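Endoglucanase (Uncultured bacterium, PDB 3X17) probably hydrolyses internal beta-1,4-glucosidic linkages of cellulose as a family 9 endoglucanase. Local coordinates at residues L475-V480 with G484-R489; R527-V532 with Y536-P541. All blocks are in the same frame, centred on the assembly; numbering follows the deposited sequence.

Interaction 1 of 2, residues L475-V480 with G484-R489; sequences LAKSYV and GSNPPR
Lys477 crosses Asn486 at about a right angle and sets its ammonium group among the oxygens of 484-489. CG stands anti to the backbone N (chi1 -169°), and a bend at chi2 (77°) carries CD and CE past Asn486 O, with CE 3.2 Å from it. At the tip, Lys477 NZ bonds to Pro487 O at 2.6 Å and to Asn486 OD1 at 2.9 Å. It approaches both from well above the carbonyl planes and adds a weak bond to Asn486 O. Asn486 OD1 also accepts Arg489 NH1 at 2.8 Å, nearly within the guanidinium plane, so two cationic groups share this one oxygen. NZ and NH1 lie close together as a result, and the salt bridge from NZ to Asp531 probably offsets their charge.

Both segments belong to the long loop between helices 456-469 and 494-499 of the (alpha/alpha)6 barrel, on the side facing the Ig-like domain. Gln22 of that domain bonds to Ala476 O through NE2 and to the backbone N of Ser485 and Asn486 through OE1. Asn486 ND2 reaches the same Ala476 O in a weak bond of 3.3 Å.

The backbones meet at Ser478, whose N donates to Asn486 O at 3.1 Å. Ser478 O receives a CA-H...O contact from Pro487 and has Pro488 CD 3.1 Å away. Ser478 OG turns to Leu483 O. At Gly484 the positive phi (73°) already suits glycine, and a CB there would sit a tight 3.4 Å from Ser478 CB.

Interaction 2 of 2, residues R527-V532 with Y536-P541; sequences RGYADV and YETNEP
Tyr529 lays one edge of its ring along the backbone and amide of Thr538-Asn539: Thr538 O lies at that edge, in the ring plane, 3.2 Å from Tyr529 CD1. With CG anti to the backbone N (chi1 160°), the ring carries its hydroxyl to the Asn539 amide. Tyr529 OH donates to Asn539 OD1 over a short 2.5 Å, meeting it from above the amide carbonyl plane; ring and amide planes stand 81° apart. The other end of the amide is held too. Asn539 ND2 donates to Asp531 OD1 at 3.1 Å, on the anti side of the carboxylate, and the N-H...O angle of 138° shows a bent bond. Oxygen and nitrogen are thus gripped by different residues of 527-532, which fixes the rotation of the buried amide. A phenylalanine in place of Tyr529 would probably leave Asn539 OD1 without this donor and the amide held across the contact by Asp531 alone, freer to turn.

Backbone shape helps to set these positions: Gly528 and Asp531 each centre an inverse gamma turn, closed by Tyr529 N to Arg527 O at 2.9 Å and Val532 N to Ala530 O at 2.8 Å. Thr538 OG1 adds a weak bond to Gly528 O. Asp531 has its strongest partner beyond both segments, the backbone N of Arg489.

Tyr529, Asp531, Tyr536 and Glu540 fit the C-terminal signature of family 9, and Glu540 corresponds to the general acid of relatives, so it probably serves here too. Both segments belong to the irregular connection after helix 494-499; Gly528 and Thr538 make backbone bonds to Asn512 and Gly510 of the same connection, and 536-541 leads directly into the final helix, 543-558.

In the fold
Interactions 1 and 2 follow each other along the chain, one before helix 494-499 and the other after it, with centres 11 Å apart. Each joins two parts of a single loop, and both are partly buried, at about 17 and 16 Å from the chain centre. Interaction 1 includes the exposed Arg489 and faces the Ig-like domain; none of the touching residues of interaction 2 is exposed, and its second segment continues into the barrel's last helix. A cation among carbonyl oxygens dominates the first, a doubly held amide the second. Asp531 OD2 joins them, salt-bridged to Lys477 NZ (3.1 Å) and probably hydrogen-bonded to Arg489 N (2.7 Å); the Tyr479 and Tyr529 rings also stack edge-to-face.

Interaction 1 of 2, residues L475-V480 with G484-R489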
ATOM      1  N   LEU A 475      -8.213 -18.241   3.628  1.00 38.57           N
ATOM      2  CA  LEU A 475      -6.963 -19.026   3.731  1.00 35.61           C
ATOM      3  C   LEU A 475      -6.335 -18.890   5.115  1.00 37.14           C
ATOM      4  O   LEU A 475      -5.274 -19.445   5.385  1.00 37.08           O
ATOM      5  CB  LEU A 475      -5.965 -18.575   2.662  1.00 35.68           C
ATOM      6  CG  LEU A 475      -6.475 -18.756   1.233  1.00 30.66           C
ATOM      7  CD1 LEU A 475      -5.480 -18.177   0.251  1.00 31.39           C
ATOM      8  CD2 LEU A 475      -6.859 -20.246   0.898  1.00 29.45           C
ATOM      9  N   ALA A 476      -6.973 -18.106   5.986  1.00 35.72           N
ATOM     10  CA  ALA A 476      -6.450 -17.903   7.313  1.00 35.54           C
ATOM     11  C   ALA A 476      -4.992 -17.440   7.232  1.00 34.35           C
ATOM     12  O   ALA A 476      -4.131 -17.911   8.001  1.00 32.59           O
ATOM     13  CB  ALA A 476      -6.563 -19.214   8.125  1.00 37.65           C
ATOM     14  N   LYS A 477      -4.711 -16.584   6.250  1.00 32.02           N
ATOM     15  CA  LYS A 477      -3.329 -16.207   5.917  1.00 30.55           C
ATOM     16  C   LYS A 477      -3.065 -14.784   6.363  1.00 31.36           C
ATOM     17  O   LYS A 477      -3.855 -13.875   6.067  1.00 33.25           O
ATOM     18  CB  LYS A 477      -3.117 -16.278   4.407  1.00 30.99           C
ATOM     19  CG  LYS A 477      -1.634 -16.168   3.954  1.00 31.58           C
ATOM     20  CD  LYS A 477      -0.874 -17.483   4.190  1.00 27.78           C
ATOM     21  CE  LYS A 477       0.642 -17.331   3.935  1.00 28.50           C
ATOM     22  NZ  LYS A 477       1.468 -18.380   4.670  1.00 33.71           N
ATOM     23  N   SER A 478      -1.903 -14.551   6.948  1.00 31.86           N
ATOM     24  CA  SER A 478      -1.419 -13.164   7.092  1.00 32.24           C
ATOM     25  C   SER A 478      -0.621 -12.845   5.842  1.00 32.10           C
ATOM     26  O   SER A 478       0.249 -13.636   5.458  1.00 32.12           O
ATOM     27  CB  SER A 478      -0.490 -13.041   8.291  1.00 31.77           C
ATOM     28  OG  SER A 478       0.289 -11.843   8.204  1.00 32.71           O
ATOM     29  N   TYR A 479      -0.958 -11.754   5.163  1.00 29.43           N
ATOM     30  CA  TYR A 479      -0.271 -11.435   3.920  1.00 29.50           C
ATOM     31  C   TYR A 479       0.905 -10.502   4.156  1.00 30.84           C
ATOM     32  O   TYR A 479       1.491 -10.002   3.208  1.00 30.54           O
ATOM     33  CB  TYR A 479      -1.245 -10.834   2.900  1.00 29.66           C
ATOM     34  CG  TYR A 479      -2.265 -11.855   2.361  1.00 31.15           C
ATOM     35  CD1 TYR A 479      -1.862 -12.937   1.560  1.00 30.61           C
ATOM     36  CD2 TYR A 479      -3.611 -11.775   2.720  1.00 30.77           C
ATOM     37  CE1 TYR A 479      -2.800 -13.875   1.058  1.00 30.31           C
ATOM     38  CE2 TYR A 479      -4.564 -12.704   2.223  1.00 35.47           C
ATOM     39  CZ  TYR A 479      -4.141 -13.755   1.409  1.00 31.69           C
ATOM     40  OH  TYR A 479      -5.075 -14.656   0.943  1.00 31.87           O
ATOM     41  N   VAL A 480       1.237 -10.245   5.425  1.00 30.68           N
ATOM     42  CA  VAL A 480       2.347  -9.360   5.733  1.00 29.41           C
ATOM     43  C   VAL A 480       3.478 -10.145   6.369  1.00 29.62           C
ATOM     44  O   VAL A 480       3.289 -10.808   7.394  1.00 29.89           O
ATOM     45  CB  VAL A 480       1.957  -8.199   6.674  1.00 29.95           C
ATOM     46  CG1 VAL A 480       3.171  -7.281   6.873  1.00 25.61           C
ATOM     47  CG2 VAL A 480       0.807  -7.404   6.106  1.00 26.26           C
ATOM     48  N   GLY A 484       1.783 -11.900  12.491  1.00 36.51           N
ATOM     49  CA  GLY A 484       0.753 -12.915  12.728  1.00 36.96           C
ATOM     50  C   GLY A 484       1.362 -14.302  12.792  1.00 37.64           C
ATOM     51  O   GLY A 484       2.579 -14.448  12.935  1.00 35.10           O
ATOM     52  N   SER A 485       0.524 -15.329  12.711  1.00 38.94           N
ATOM     53  CA  SER A 485       1.027 -16.682  12.940  1.00 38.52           C
ATOM     54  C   SER A 485       1.178 -17.471  11.668  1.00 37.49           C
ATOM     55  O   SER A 485       1.843 -18.490  11.680  1.00 37.07           O
ATOM     56  CB  SER A 485       0.173 -17.446  13.959  1.00 40.05           C
ATOM     57  OG  SER A 485      -1.141 -17.646  13.462  1.00 44.59           O
ATOM     58  N   ASN A 486       0.576 -16.998  10.571  1.00 35.98           N
ATOM     59  CA  ASN A 486       0.699 -17.668   9.266  1.00 35.90           C
ATOM     60  C   ASN A 486       1.065 -16.713   8.099  1.00 34.05           C
ATOM     61  O   ASN A 486       0.351 -16.640   7.093  1.00 34.00           O
ATOM     62  CB  ASN A 486      -0.575 -18.489   8.934  1.00 35.42           C
ATOM     63  CG  ASN A 486      -0.421 -19.323   7.646  1.00 36.61           C
ATOM     64  OD1 ASN A 486       0.694 -19.558   7.203  1.00 34.90           O
ATOM     65  ND2 ASN A 486      -1.544 -19.729   7.024  1.00 27.99           N
ATOM     66  N   PRO A 487       2.167 -15.962   8.252  1.00 33.47           N
ATOM     67  CA  PRO A 487       2.647 -15.048   7.237  1.00 34.16           C
ATOM     68  C   PRO A 487       3.199 -15.781   6.000  1.00 35.53           C
ATOM     69  O   PRO A 487       3.266 -17.021   5.980  1.00 37.04           O
ATOM     70  CB  PRO A 487       3.768 -14.305   7.964  1.00 33.89           C
ATOM     71  CG  PRO A 487       4.330 -15.350   8.911  1.00 34.85           C
ATOM     72  CD  PRO A 487       3.109 -16.077   9.387  1.00 35.32           C
ATOM     73  N   PRO A 488       3.592 -15.021   4.969  1.00 35.70           N
ATOM     74  CA  PRO A 488       4.265 -15.592   3.798  1.00 34.97           C
ATOM     75  C   PRO A 488       5.695 -16.014   4.124  1.00 35.80           C
ATOM     76  O   PRO A 488       6.533 -15.179   4.418  1.00 37.22           O
ATOM     77  CB  PRO A 488       4.275 -14.431   2.809  1.00 32.89           C
ATOM     78  CG  PRO A 488       3.208 -13.506   3.285  1.00 35.91           C
ATOM     79  CD  PRO A 488       3.270 -13.605   4.775  1.00 35.04           C
ATOM     80  N   ARG A 489       5.962 -17.313   4.082  1.00 36.07           N
ATOM     81  CA  ARG A 489       7.281 -17.816   4.365  1.00 35.43           C
ATOM     82  C   ARG A 489       8.155 -17.842   3.115  1.00 33.85           C
ATOM     83  O   ARG A 489       9.368 -17.875   3.216  1.00 30.75           O
ATOM     84  CB  ARG A 489       7.180 -19.222   4.949  1.00 38.93           C
ATOM     85  CG  ARG A 489       6.883 -19.224   6.440  1.00 42.52           C
ATOM     86  CD  ARG A 489       6.204 -20.504   6.837  1.00 45.67           C
ATOM     87  NE  ARG A 489       5.498 -20.288   8.097  1.00 55.56           N
ATOM     88  CZ  ARG A 489       4.179 -20.164   8.217  1.00 44.54           C
ATOM     89  NH1 ARG A 489       3.383 -20.340   7.170  1.00 43.78           N
ATOM     90  NH2 ARG A 489       3.659 -20.014   9.418  1.00 43.52           N
TER

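Interaction 2 of 2, residues R527-V532 with Y536-P541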
ATOM      1  N   ARG A 527      -9.294 -17.124  -2.841  1.00 37.53           N
ATOM      2  CA  ARG A 527      -8.450 -18.277  -2.647  1.00 39.41           C
ATOM      3  C   ARG A 527      -7.315 -18.412  -3.650  1.00 39.72           C
ATOM      4  O   ARG A 527      -6.529 -19.358  -3.555  1.00 38.06           O
ATOM      5  CB  ARG A 527      -9.278 -19.555  -2.645  1.00 42.16           C
ATOM      6  CG  ARG A 527      -9.906 -19.849  -1.302  1.00 40.62           C
ATOM      7  CD  ARG A 527     -10.644 -21.176  -1.376  1.00 44.40           C
ATOM      8  NE  ARG A 527     -11.174 -21.547  -0.081  1.00 45.54           N
ATOM      9  CZ  ARG A 527     -12.355 -21.139   0.364  1.00 45.25           C
ATOM     10  NH1 ARG A 527     -13.135 -20.404  -0.414  1.00 43.17           N
ATOM     11  NH2 ARG A 527     -12.761 -21.496   1.569  1.00 47.46           N
ATOM     12  N   GLY A 528      -7.222 -17.480  -4.599  1.00 37.63           N
ATOM     13  CA  GLY A 528      -6.212 -17.576  -5.665  1.00 37.68           C
ATOM     14  C   GLY A 528      -4.800 -17.140  -5.293  1.00 36.27           C
ATOM     15  O   GLY A 528      -4.282 -16.182  -5.828  1.00 34.09           O
ATOM     16  N   TYR A 529      -4.184 -17.821  -4.335  1.00 38.26           N
ATOM     17  CA  TYR A 529      -2.894 -17.360  -3.788  1.00 38.59           C
ATOM     18  C   TYR A 529      -2.059 -18.562  -3.403  1.00 36.28           C
ATOM     19  O   TYR A 529      -2.597 -19.535  -2.898  1.00 37.74           O
ATOM     20  CB  TYR A 529      -3.107 -16.497  -2.534  1.00 37.23           C
ATOM     21  CG  TYR A 529      -1.874 -16.380  -1.652  1.00 36.06           C
ATOM     22  CD1 TYR A 529      -0.959 -15.349  -1.841  1.00 29.69           C
ATOM     23  CD2 TYR A 529      -1.641 -17.289  -0.616  1.00 32.68           C
ATOM     24  CE1 TYR A 529       0.165 -15.212  -1.004  1.00 32.95           C
ATOM     25  CE2 TYR A 529      -0.504 -17.173   0.213  1.00 30.48           C
ATOM     26  CZ  TYR A 529       0.420 -16.158  -0.027  1.00 32.42           C
ATOM     27  OH  TYR A 529       1.539 -16.020   0.784  1.00 31.90           O
ATOM     28  N   ALA A 530      -0.742 -18.444  -3.498  1.00 36.48           N
ATOM     29  CA  ALA A 530       0.145 -19.541  -3.071  1.00 36.21           C
ATOM     30  C   ALA A 530       1.407 -19.033  -2.420  1.00 37.11           C
ATOM     31  O   ALA A 530       2.166 -18.264  -3.020  1.00 37.69           O
ATOM     32  CB  ALA A 530       0.496 -20.457  -4.248  1.00 36.04           C
ATOM     33  N   ASP A 531       1.694 -19.527  -1.225  1.00 36.66           N
ATOM     34  CA  ASP A 531       2.900 -19.073  -0.545  1.00 36.43           C
ATOM     35  C   ASP A 531       4.138 -19.793  -1.093  1.00 36.48           C
ATOM     36  O   ASP A 531       4.722 -20.630  -0.431  1.00 35.15           O
ATOM     37  CB  ASP A 531       2.780 -19.237   0.972  1.00 35.73           C
ATOM     38  CG  ASP A 531       3.987 -18.666   1.725  1.00 36.60           C
ATOM     39  OD1 ASP A 531       4.862 -18.018   1.083  1.00 34.34           O
ATOM     40  OD2 ASP A 531       4.037 -18.850   2.960  1.00 37.45           O
ATOM     41  N   VAL A 532       4.563 -19.422  -2.291  1.00 38.15           N
ATOM     42  CA  VAL A 532       5.739 -20.048  -2.868  1.00 41.18           C
ATOM     43  C   VAL A 532       6.532 -18.997  -3.631  1.00 39.11           C
ATOM     44  O   VAL A 532       5.949 -18.055  -4.202  1.00 38.22           O
ATOM     45  CB  VAL A 532       5.358 -21.223  -3.816  1.00 41.48           C
ATOM     46  CG1 VAL A 532       4.510 -20.722  -4.974  1.00 42.33           C
ATOM     47  CG2 VAL A 532       6.601 -21.872  -4.355  1.00 48.40           C
ATOM     48  N   TYR A 536       5.055 -14.769  -8.426  1.00 38.85           N
ATOM     49  CA  TYR A 536       5.255 -13.351  -8.342  1.00 38.74           C
ATOM     50  C   TYR A 536       3.936 -12.580  -8.535  1.00 38.55           C
ATOM     51  O   TYR A 536       3.852 -11.395  -8.215  1.00 40.03           O
ATOM     52  CB  TYR A 536       6.337 -12.914  -9.331  1.00 39.00           C
ATOM     53  CG  TYR A 536       6.006 -13.188 -10.792  1.00 42.42           C
ATOM     54  CD1 TYR A 536       5.124 -12.372 -11.483  1.00 38.69           C
ATOM     55  CD2 TYR A 536       6.608 -14.245 -11.494  1.00 41.11           C
ATOM     56  CE1 TYR A 536       4.787 -12.633 -12.834  1.00 39.14           C
ATOM     57  CE2 TYR A 536       6.282 -14.500 -12.840  1.00 38.25           C
ATOM     58  CZ  TYR A 536       5.373 -13.681 -13.498  1.00 38.57           C
ATOM     59  OH  TYR A 536       5.058 -13.868 -14.833  1.00 45.06           O
ATOM     60  N   GLU A 537       2.908 -13.225  -9.029  1.00 36.31           N
ATOM     61  CA  GLU A 537       1.659 -12.527  -9.218  1.00 37.27           C
ATOM     62  C   GLU A 537       0.715 -12.612  -8.021  1.00 36.93           C
ATOM     63  O   GLU A 537      -0.346 -12.087  -8.016  1.00 35.33           O
ATOM     64  CB  GLU A 537       0.991 -12.951 -10.523  1.00 37.44           C
ATOM     65  CG  GLU A 537       0.172 -14.172 -10.488  1.00 37.36           C
ATOM     66  CD  GLU A 537       0.976 -15.408 -10.503  1.00 43.02           C
ATOM     67  OE1 GLU A 537       0.612 -16.391 -11.130  1.00 64.29           O
ATOM     68  OE2 GLU A 537       1.986 -15.396  -9.845  1.00 43.51           O
ATOM     69  N   THR A 538       1.164 -13.260  -6.987  1.00 35.98           N
ATOM     70  CA  THR A 538       0.334 -13.606  -5.851  1.00 35.73           C
ATOM     71  C   THR A 538       1.106 -13.341  -4.556  1.00 35.33           C
ATOM     72  O   THR A 538       0.522 -12.996  -3.519  1.00 33.79           O
ATOM     73  CB  THR A 538      -0.005 -15.102  -5.982  1.00 35.75           C
ATOM     74  OG1 THR A 538      -1.295 -15.265  -6.586  1.00 40.03           O
ATOM     75  CG2 THR A 538       0.144 -15.839  -4.755  1.00 29.58           C
ATOM     76  N   ASN A 539       2.421 -13.540  -4.602  1.00 31.71           N
ATOM     77  CA  ASN A 539       3.205 -13.648  -3.376  1.00 32.30           C
ATOM     78  C   ASN A 539       4.440 -12.767  -3.416  1.00 31.21           C
ATOM     79  O   ASN A 539       5.473 -13.057  -2.787  1.00 32.23           O
ATOM     80  CB  ASN A 539       3.600 -15.099  -3.101  1.00 32.82           C
ATOM     81  CG  ASN A 539       3.901 -15.352  -1.634  1.00 35.13           C
ATOM     82  OD1 ASN A 539       3.204 -14.844  -0.733  1.00 33.96           O
ATOM     83  ND2 ASN A 539       4.936 -16.141  -1.376  1.00 27.55           N
ATOM     84  N   GLU A 540       4.339 -11.700  -4.187  1.00 30.92           N
ATOM     85  CA  GLU A 540       5.412 -10.717  -4.257  1.00 31.63           C
ATOM     86  C   GLU A 540       4.965  -9.408  -3.577  1.00 31.63           C
ATOM     87  O   GLU A 540       3.883  -8.874  -3.883  1.00 31.67           O
ATOM     88  CB  GLU A 540       5.797 -10.435  -5.717  1.00 31.03           C
ATOM     89  CG  GLU A 540       7.064  -9.548  -5.816  1.00 32.11           C
ATOM     90  CD  GLU A 540       7.390  -9.066  -7.216  1.00 40.69           C
ATOM     91  OE1 GLU A 540       6.496  -9.074  -8.093  1.00 45.42           O
ATOM     92  OE2 GLU A 540       8.553  -8.641  -7.432  1.00 41.63           O
ATOM     93  N   PRO A 541       5.823  -8.858  -2.714  1.00 31.02           N
ATOM     94  CA  PRO A 541       5.580  -7.545  -2.128  1.00 31.71           C
ATOM     95  C   PRO A 541       5.905  -6.442  -3.120  1.00 32.27           C
ATOM     96  O   PRO A 541       6.534  -6.715  -4.138  1.00 35.87           O
ATOM     97  CB  PRO A 541       6.548  -7.507  -0.944  1.00 33.49           C
ATOM     98  CG  PRO A 541       7.678  -8.372  -1.368  1.00 33.11           C
ATOM     99  CD  PRO A 541       7.087  -9.453  -2.249  1.00 30.99           C
TER